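Local atomic coordinates of MaoC family protein (Mycobacterium tuberculosis H37Rv, PDB entry 3KHP), a protein that probably catalyses the reversible hydration of enoyl thioesters, acting as a 3-hydroxyacyl-thioester dehydratase of the MaoC/hydratase 2 family. Residues P26-A31 and T122-I127; N135-L140 and L157-L162; H101-I106 and A258-K263. One frame throughout, in Å; residues are numbered along the deposited sequence.

Interaction 1: P26-A31 and T122-I127; sequences PNSIGA and TEVADI
Two backbone hydrogen bonds pin the loop 26-31 to the strand at Val124. Gly30 N donates to Val124 O over 2.9 Å, lying in the carbonyl plane, while Val124 N returns the bond to Ala31 O at 3.1 Å with an N-H...O angle of 165°. Ala31 O also receives a CA-H contact from Glu123 CA at 3.4 Å. Gly30 and Ala31, which make these bonds, are the last two residues of a type II turn that begins at Ser28 and is closed by Ala31 N on Ser28 O; Gly30 has a positive phi of 100°, which glycine adopts without strain.

The close packing joins Ser28 and Ile29 to Val124 and Ile127. Val124 CB meets Ser28 O, and Ile127 CD1 comes within 3.4 Å of Ser28 OG, whose polar partner is Asp25 O. With CG1 beside the backbone N (chi1 -68°), the Ile29 side chain slides past that of Ile127 in the opposite direction, the two CG1 atoms 3.6 Å apart. The side chains of Ser28, Val124 and Ile127 all touch Val91 as well.

The looser, solvent-exposed side holds the end of Ile29, where CD1 stands 3.9 Å from Asp126 OD1 and CG2 lies near Ala125 O, and Gly30. Here Glu123 sets OE2 4.0 Å from Gly30 CA, while its OE1 forms a salt bridge with Arg141.

On the strand's other flank Ala125 and Asp126 both face Val139. The arrangement is thus a type II turn hydrogen-bonded to one edge of a strand that carries a classic beta bulge on the other.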
loop_
_atom_site.group_PDB
_atom_site.type_symbol
_atom_site.label_atom_id
_atom_site.label_comp_id
_atom_site.label_asym_id
_atom_site.label_seq_id
_atom_site.Cartn_x
_atom_site.Cartn_y
_atom_site.Cartn_z
ATOM N N PRO A 26 -4.297 -21.852 -31.257
ATOM C CA PRO A 26 -5.224 -21.073 -32.078
ATOM C C PRO A 26 -6.650 -21.620 -32.003
ATOM O O PRO A 26 -7.579 -21.005 -32.546
ATOM C CB PRO A 26 -4.656 -21.210 -33.505
ATOM C CG PRO A 26 -3.620 -22.286 -33.436
ATOM C CD PRO A 26 -3.610 -22.884 -32.047
ATOM N N ASN A 27 -6.807 -22.762 -31.341
ATOM C CA ASN A 27 -8.105 -23.396 -31.178
ATOM C C ASN A 27 -8.791 -22.991 -29.861
ATOM O O ASN A 27 -9.857 -23.508 -29.558
ATOM C CB ASN A 27 -7.948 -24.922 -31.192
ATOM C CG ASN A 27 -7.645 -25.499 -32.570
ATOM O OD1 ASN A 27 -7.850 -24.874 -33.581
ATOM N ND2 ASN A 27 -7.174 -26.740 -32.589
ATOM N N SER A 28 -8.206 -22.062 -29.090
ATOM C CA SER A 28 -8.660 -21.770 -27.725
ATOM C C SER A 28 -9.604 -20.547 -27.629
ATOM O O SER A 28 -10.121 -20.249 -26.575
ATOM C CB SER A 28 -7.442 -21.556 -26.833
ATOM O OG SER A 28 -6.758 -20.366 -27.229
ATOM N N ILE A 29 -9.806 -19.835 -28.726
ATOM C CA ILE A 29 -10.710 -18.703 -28.711
ATOM C C ILE A 29 -12.057 -19.191 -28.191
ATOM O O ILE A 29 -12.592 -20.160 -28.701
ATOM C CB ILE A 29 -10.911 -18.087 -30.117
ATOM C CG1 ILE A 29 -9.625 -17.421 -30.614
ATOM C CG2 ILE A 29 -12.094 -17.072 -30.119
ATOM C CD1 ILE A 29 -9.749 -16.888 -32.041
ATOM N N GLY A 30 -12.586 -18.537 -27.164
ATOM C CA GLY A 30 -13.867 -18.932 -26.578
ATOM C C GLY A 30 -13.682 -19.748 -25.328
ATOM O O GLY A 30 -14.636 -19.922 -24.567
ATOM N N ALA A 31 -12.473 -20.264 -25.089
ATOM C CA ALA A 31 -12.216 -21.026 -23.843
ATOM C C ALA A 31 -12.444 -20.136 -22.598
ATOM O O ALA A 31 -12.228 -18.937 -22.652
ATOM C CB ALA A 31 -10.829 -21.596 -23.823
ATOM N N THR A 122 -13.535 -15.565 -16.782
ATOM C CA THR A 122 -12.743 -14.990 -17.861
ATOM C C THR A 122 -12.790 -15.819 -19.156
ATOM O O THR A 122 -13.248 -16.972 -19.196
ATOM C CB THR A 122 -11.271 -14.829 -17.450
ATOM O OG1 THR A 122 -10.665 -16.115 -17.377
ATOM C CG2 THR A 122 -11.154 -14.142 -16.103
ATOM N N GLU A 123 -12.271 -15.221 -20.215
ATOM C CA GLU A 123 -12.461 -15.770 -21.531
ATOM C C GLU A 123 -11.437 -15.294 -22.540
ATOM O O GLU A 123 -11.051 -14.128 -22.561
ATOM C CB GLU A 123 -13.829 -15.340 -22.016
ATOM C CG GLU A 123 -14.194 -15.940 -23.352
ATOM C CD GLU A 123 -15.545 -15.475 -23.841
ATOM O OE1 GLU A 123 -16.281 -14.751 -23.072
ATOM O OE2 GLU A 123 -15.839 -15.840 -25.002
ATOM N N VAL A 124 -11.038 -16.194 -23.409
ATOM C CA VAL A 124 -10.203 -15.823 -24.533
ATOM C C VAL A 124 -11.112 -15.192 -25.565
ATOM O O VAL A 124 -11.891 -15.879 -26.211
ATOM C CB VAL A 124 -9.470 -17.050 -25.125
ATOM C CG1 VAL A 124 -8.534 -16.618 -26.227
ATOM C CG2 VAL A 124 -8.749 -17.793 -24.035
ATOM N N ALA A 125 -11.042 -13.874 -25.680
ATOM C CA ALA A 125 -11.939 -13.142 -26.544
ATOM C C ALA A 125 -11.493 -13.253 -27.971
ATOM O O ALA A 125 -12.318 -13.331 -28.864
ATOM C CB ALA A 125 -12.012 -11.657 -26.161
ATOM N N ASP A 126 -10.191 -13.198 -28.188
ATOM C CA ASP A 126 -9.673 -13.160 -29.541
ATOM C C ASP A 126 -8.209 -13.525 -29.534
ATOM O O ASP A 126 -7.503 -13.327 -28.521
ATOM C CB ASP A 126 -9.892 -11.796 -30.203
ATOM C CG ASP A 126 -9.862 -11.865 -31.738
ATOM O OD1 ASP A 126 -9.924 -12.988 -32.291
ATOM O OD2 ASP A 126 -9.783 -10.805 -32.414
ATOM N N ILE A 127 -7.799 -14.141 -30.649
ATOM C CA ILE A 127 -6.404 -14.439 -30.942
ATOM C C ILE A 127 -6.116 -14.047 -32.392
ATOM O O ILE A 127 -6.835 -14.451 -33.314
ATOM C CB ILE A 127 -6.038 -15.907 -30.694
ATOM C CG1 ILE A 127 -6.416 -16.336 -29.282
ATOM C CG2 ILE A 127 -4.559 -16.095 -30.866
ATOM C CD1 ILE A 127 -5.727 -17.592 -28.839
#

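Interaction 2: N135-L140 and L157-L162; sequences NAIVVL and LTTLVL
Val138 O accepts Leu160 N at 2.7 Å with a nearly straight N-H...O angle of 176°, in the antiparallel hairpin of strands 136-145 and 152-162, toward its open end. The axes of segments 136-140 and 157-162 approach to 4.7 Å, with their directions at 163°. The hydrogen-bonded pairs are Ala136 with Leu162, Val138 with Leu160 and Leu140 with Thr158, each joined by two N-H...O bonds; of these, Ala136 N to Leu162 O is the longest, at 3.1 Å, and tilts out of the carbonyl plane.

Their side chains share the more buried face, Leu162 alone of the six being partly exposed. Leu140 CD1 meets Leu160 CD1 at 3.8 Å, and Val138 CG2 meets Leu162 CD1 at 3.9 Å, both diagonal contacts that tie successive pairs together. Leu140 also touches Ala88, and Thr158 turns its hydroxyl to Gln104 OE1.

Ile137, Val139, Thr159 and Val161 make up the other, less buried face. Val139 and Thr159 lie side by side, pointing the same way, whereas the methyls Ile137 CG2 and Thr159 CG2 approach diagonally to 3.9 Å. Val139 places CG1 opposite its backbone N (chi1 -173°), and there Leu157 CD1 presses to 3.5 Å, tighter than usual van der Waals contact.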
loop_
_atom_site.group_PDB
_atom_site.type_symbol
_atom_site.label_atom_id
_atom_site.label_comp_id
_atom_site.label_asym_id
_atom_site.label_seq_id
_atom_site.Cartn_x
_atom_site.Cartn_y
_atom_site.Cartn_z
ATOM N N ASN A 135 3.617 -10.139 -34.996
ATOM C CA ASN A 135 3.142 -10.334 -33.613
ATOM C C ASN A 135 1.975 -11.296 -33.532
ATOM O O ASN A 135 1.219 -11.440 -34.493
ATOM C CB ASN A 135 2.701 -9.028 -32.971
ATOM C CG ASN A 135 3.797 -8.030 -32.887
ATOM O OD1 ASN A 135 4.947 -8.380 -32.646
ATOM N ND2 ASN A 135 3.447 -6.757 -33.059
ATOM N N ALA A 136 1.864 -11.935 -32.371
ATOM C CA ALA A 136 0.615 -12.485 -31.891
ATOM C C ALA A 136 -0.089 -11.469 -30.967
ATOM O O ALA A 136 0.565 -10.837 -30.112
ATOM C CB ALA A 136 0.877 -13.750 -31.132
ATOM N N ILE A 137 -1.405 -11.353 -31.123
ATOM C CA ILE A 137 -2.264 -10.588 -30.236
ATOM C C ILE A 137 -3.267 -11.495 -29.501
ATOM O O ILE A 137 -4.034 -12.221 -30.139
ATOM C CB ILE A 137 -3.105 -9.540 -31.017
ATOM C CG1 ILE A 137 -2.216 -8.538 -31.767
ATOM C CG2 ILE A 137 -4.050 -8.780 -30.069
ATOM C CD1 ILE A 137 -3.033 -7.481 -32.489
ATOM N N VAL A 138 -3.285 -11.429 -28.173
ATOM C CA VAL A 138 -4.206 -12.212 -27.376
ATOM C C VAL A 138 -5.130 -11.274 -26.577
ATOM O O VAL A 138 -4.649 -10.334 -25.945
ATOM C CB VAL A 138 -3.457 -13.082 -26.434
ATOM C CG1 VAL A 138 -4.425 -13.868 -25.579
ATOM C CG2 VAL A 138 -2.589 -14.002 -27.201
ATOM N N VAL A 139 -6.441 -11.525 -26.625
ATOM C CA VAL A 139 -7.426 -10.686 -25.935
ATOM C C VAL A 139 -8.204 -11.493 -24.915
ATOM O O VAL A 139 -8.854 -12.472 -25.245
ATOM C CB VAL A 139 -8.365 -9.950 -26.912
ATOM C CG1 VAL A 139 -9.271 -8.949 -26.159
ATOM C CG2 VAL A 139 -7.555 -9.214 -27.919
ATOM N N LEU A 140 -8.092 -11.076 -23.660
ATOM C CA LEU A 140 -8.724 -11.753 -22.544
ATOM C C LEU A 140 -9.813 -10.841 -21.966
ATOM O O LEU A 140 -9.636 -9.646 -21.887
ATOM C CB LEU A 140 -7.677 -12.140 -21.503
ATOM C CG LEU A 140 -6.406 -12.807 -22.061
ATOM C CD1 LEU A 140 -5.363 -13.012 -20.962
ATOM C CD2 LEU A 140 -6.733 -14.131 -22.748
ATOM N N LEU A 157 -11.094 -5.882 -20.202
ATOM C CA LEU A 157 -10.513 -6.366 -21.418
ATOM C C LEU A 157 -9.005 -6.114 -21.398
ATOM O O LEU A 157 -8.559 -4.978 -21.355
ATOM C CB LEU A 157 -11.186 -5.695 -22.619
ATOM C CG LEU A 157 -10.907 -6.348 -23.970
ATOM C CD1 LEU A 157 -11.722 -7.651 -24.072
ATOM C CD2 LEU A 157 -11.202 -5.371 -25.179
ATOM N N THR A 158 -8.232 -7.184 -21.466
ATOM C CA THR A 158 -6.792 -7.095 -21.493
ATOM C C THR A 158 -6.303 -7.610 -22.843
ATOM O O THR A 158 -6.543 -8.760 -23.204
ATOM C CB THR A 158 -6.212 -7.903 -20.338
ATOM O OG1 THR A 158 -6.781 -7.414 -19.124
ATOM C CG2 THR A 158 -4.692 -7.832 -20.284
ATOM N N THR A 159 -5.651 -6.725 -23.588
ATOM C CA THR A 159 -5.080 -7.012 -24.889
ATOM C C THR A 159 -3.562 -7.125 -24.754
ATOM O O THR A 159 -2.901 -6.177 -24.338
ATOM C CB THR A 159 -5.424 -5.909 -25.853
ATOM O OG1 THR A 159 -6.862 -5.814 -25.970
ATOM C CG2 THR A 159 -4.811 -6.164 -27.231
ATOM N N LEU A 160 -3.034 -8.303 -25.072
ATOM C CA LEU A 160 -1.614 -8.607 -24.943
ATOM C C LEU A 160 -0.924 -8.690 -26.301
ATOM O O LEU A 160 -1.439 -9.296 -27.244
ATOM C CB LEU A 160 -1.447 -9.909 -24.206
ATOM C CG LEU A 160 -2.112 -9.948 -22.838
ATOM C CD1 LEU A 160 -2.215 -11.388 -22.363
ATOM C CD2 LEU A 160 -1.343 -9.070 -21.839
ATOM N N VAL A 161 0.213 -8.031 -26.427
ATOM C CA VAL A 161 0.992 -8.140 -27.646
ATOM C C VAL A 161 2.169 -9.041 -27.356
ATOM O O VAL A 161 2.976 -8.770 -26.439
ATOM C CB VAL A 161 1.472 -6.790 -28.155
ATOM C CG1 VAL A 161 2.345 -6.985 -29.400
ATOM C CG2 VAL A 161 0.257 -5.834 -28.448
ATOM N N LEU A 162 2.233 -10.152 -28.091
ATOM C CA LEU A 162 3.348 -11.103 -27.955
ATOM C C LEU A 162 4.294 -10.894 -29.154
ATOM O O LEU A 162 4.069 -11.429 -30.257
ATOM C CB LEU A 162 2.815 -12.532 -27.852
ATOM C CG LEU A 162 1.793 -12.733 -26.725
ATOM C CD1 LEU A 162 1.309 -14.152 -26.737
ATOM C CD2 LEU A 162 2.373 -12.395 -25.357
#

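Interaction 3: H101-I106 and A258-K263; sequences HGSQGI and AARFTK
His101 N to Phe261 O, at 2.7 Å, and Phe261 N to Gly102 O, at 2.8 Å, are the shortest direct hydrogen bonds between the segments. The first is bent, with an N-H...O angle of 136°. Farther along, Gln104 and Ala259 form an antiparallel hydrogen-bonded pair: Gln104 N reaches Ala259 O at 3.0 Å, and Ala259 N donates to Gln104 O at 3.1 Å.

A water extends the polar link at the loop end: it donates to His101 O at 2.7 Å and accepts from Arg260 NH1 at 3.0 Å. With its chain bent at chi3 (59°), Arg260 brings NH1 to this water, while NE forms a salt bridge with Asp303.

Packing follows. Ser103 OG lies 3.5 Å from Arg260 CB, on the face they share with Ala258. Phe261 turns its ring edge to the 101-106 segment: Gln104 CB sits in the ring plane 3.8 Å from CE2, and Gly102 O also meets that edge.

The pairing joins the hydratase 2 N-terminal region to the MaoC-like region in one continuous sheet, with strand 103-108 flanked by 152-162 and strand 254-261 by 298-308. The Gln104 side chain touches Val79 of helix 78-81 and Leu232 and Tyr235 of helix 231-245.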
loop_
_atom_site.group_PDB
_atom_site.type_symbol
_atom_site.label_atom_id
_atom_site.label_comp_id
_atom_site.label_asym_id
_atom_site.label_seq_id
_atom_site.Cartn_x
_atom_site.Cartn_y
_atom_site.Cartn_z
ATOM N N HIS A 101 2.826 -2.254 -25.025
ATOM C CA HIS A 101 2.252 -2.283 -26.384
ATOM C C HIS A 101 0.829 -2.814 -26.390
ATOM O O HIS A 101 0.125 -2.682 -27.386
ATOM C CB HIS A 101 3.135 -3.077 -27.353
ATOM C CG HIS A 101 4.581 -2.721 -27.249
ATOM N ND1 HIS A 101 5.091 -1.560 -27.785
ATOM C CD2 HIS A 101 5.615 -3.337 -26.623
ATOM C CE1 HIS A 101 6.385 -1.487 -27.518
ATOM N NE2 HIS A 101 6.725 -2.549 -26.810
ATOM N N GLY A 102 0.415 -3.390 -25.272
ATOM C CA GLY A 102 -0.925 -3.906 -25.111
ATOM C C GLY A 102 -1.882 -2.830 -24.644
ATOM O O GLY A 102 -1.535 -1.659 -24.629
ATOM N N SER A 103 -3.089 -3.249 -24.284
ATOM C CA SER A 103 -4.150 -2.353 -23.858
ATOM C C SER A 103 -4.932 -2.918 -22.719
ATOM O O SER A 103 -4.957 -4.110 -22.545
ATOM C CB SER A 103 -5.109 -2.093 -25.002
ATOM O OG SER A 103 -4.466 -1.279 -25.920
ATOM N N GLN A 104 -5.567 -2.033 -21.947
ATOM C CA GLN A 104 -6.499 -2.430 -20.884
ATOM C C GLN A 104 -7.782 -1.608 -20.945
ATOM O O GLN A 104 -7.745 -0.392 -21.057
ATOM C CB GLN A 104 -5.862 -2.233 -19.510
ATOM C CG GLN A 104 -6.748 -2.642 -18.331
ATOM C CD GLN A 104 -6.913 -4.138 -18.272
ATOM O OE1 GLN A 104 -5.918 -4.885 -18.433
ATOM N NE2 GLN A 104 -8.161 -4.606 -18.040
ATOM N N GLY A 105 -8.917 -2.278 -20.846
ATOM C CA GLY A 105 -10.208 -1.620 -20.813
ATOM C C GLY A 105 -10.966 -2.111 -19.605
ATOM O O GLY A 105 -10.768 -3.257 -19.142
ATOM N N ILE A 106 -11.794 -1.237 -19.042
ATOM C CA ILE A 106 -12.688 -1.655 -18.007
ATOM C C ILE A 106 -14.057 -1.075 -18.333
ATOM O O ILE A 106 -14.151 -0.071 -18.971
ATOM C CB ILE A 106 -12.228 -1.223 -16.605
ATOM C CG1 ILE A 106 -12.314 0.290 -16.462
ATOM C CG2 ILE A 106 -10.814 -1.729 -16.272
ATOM C CD1 ILE A 106 -11.984 0.759 -15.107
ATOM N N ALA A 258 -10.358 2.927 -21.495
ATOM C CA ALA A 258 -9.505 2.062 -22.268
ATOM C C ALA A 258 -8.287 2.835 -22.643
ATOM O O ALA A 258 -8.383 4.038 -22.970
ATOM C CB ALA A 258 -10.246 1.542 -23.616
ATOM N N ALA A 259 -7.138 2.167 -22.629
ATOM C CA ALA A 259 -5.931 2.795 -23.116
ATOM C C ALA A 259 -4.883 1.767 -23.550
ATOM O O ALA A 259 -4.915 0.623 -23.111
ATOM C CB ALA A 259 -5.359 3.733 -22.070
ATOM N N ARG A 260 -3.971 2.226 -24.390
ATOM C CA ARG A 260 -2.835 1.456 -24.870
ATOM C C ARG A 260 -1.532 1.866 -24.172
ATOM O O ARG A 260 -1.229 3.036 -24.104
ATOM C CB ARG A 260 -2.682 1.655 -26.376
ATOM C CG ARG A 260 -1.609 0.762 -27.025
ATOM C CD ARG A 260 -1.861 0.591 -28.542
ATOM N NE ARG A 260 -1.873 1.860 -29.252
ATOM C CZ ARG A 260 -0.802 2.495 -29.734
ATOM N NH1 ARG A 260 0.416 2.005 -29.580
ATOM N NH2 ARG A 260 -0.953 3.640 -30.388
ATOM N N PHE A 261 -0.773 0.895 -23.664
ATOM C CA PHE A 261 0.485 1.155 -22.985
ATOM C C PHE A 261 1.633 1.262 -23.962
ATOM O O PHE A 261 2.019 0.257 -24.554
ATOM C CB PHE A 261 0.776 0.039 -21.980
ATOM C CG PHE A 261 -0.290 -0.109 -20.952
ATOM C CD1 PHE A 261 -0.259 0.651 -19.799
ATOM C CD2 PHE A 261 -1.344 -0.960 -21.158
ATOM C CE1 PHE A 261 -1.236 0.535 -18.868
ATOM C CE2 PHE A 261 -2.336 -1.092 -20.218
ATOM C CZ PHE A 261 -2.293 -0.337 -19.074
ATOM N N THR A 262 2.203 2.465 -24.113
ATOM C CA THR A 262 3.159 2.707 -25.186
ATOM C C THR A 262 4.599 2.697 -24.723
ATOM O O THR A 262 5.479 2.190 -25.414
ATOM C CB THR A 262 2.889 4.052 -25.908
ATOM O OG1 THR A 262 2.577 5.094 -24.957
ATOM C CG2 THR A 262 1.747 3.900 -26.951
ATOM N N LYS A 263 4.849 3.312 -23.572
ATOM C CA LYS A 263 6.183 3.380 -22.999
ATOM C C LYS A 263 6.166 3.282 -21.476
ATOM O O LYS A 263 5.161 3.547 -20.825
ATOM C CB LYS A 263 6.861 4.654 -23.429
ATOM C CG LYS A 263 7.160 4.684 -24.906
ATOM C CD LYS A 263 8.032 5.858 -25.233
ATOM C CE LYS A 263 8.462 5.856 -26.709
ATOM N NZ LYS A 263 9.202 7.154 -26.980
HETATM O O HOH W 1 1.027 -0.924 -29.188
#

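In the fold
All three contacts reach one antiparallel sheet, in which strands 116-129, 136-145, 152-162, 103-108 and 254-261 are successive neighbours. Interactions 1 and 2, with centres 11 Å apart, meet where Ala125 N approaches Val139 O at 2.6 Å and Asp126 O approaches Val139 N at 2.8 Å, both probable hydrogen bonds at the bulge. Interactions 2 and 3 are 10 Å apart between centres and join through a probable hydrogen bond from Gly105 N to Leu157 O, 2.8 Å. Interactions 1 and 3 do not touch; their nearest atoms are about 10 Å apart. Along the chain, interaction 2 is nested within the loop closed by interaction 3, which alone bridges the two family regions.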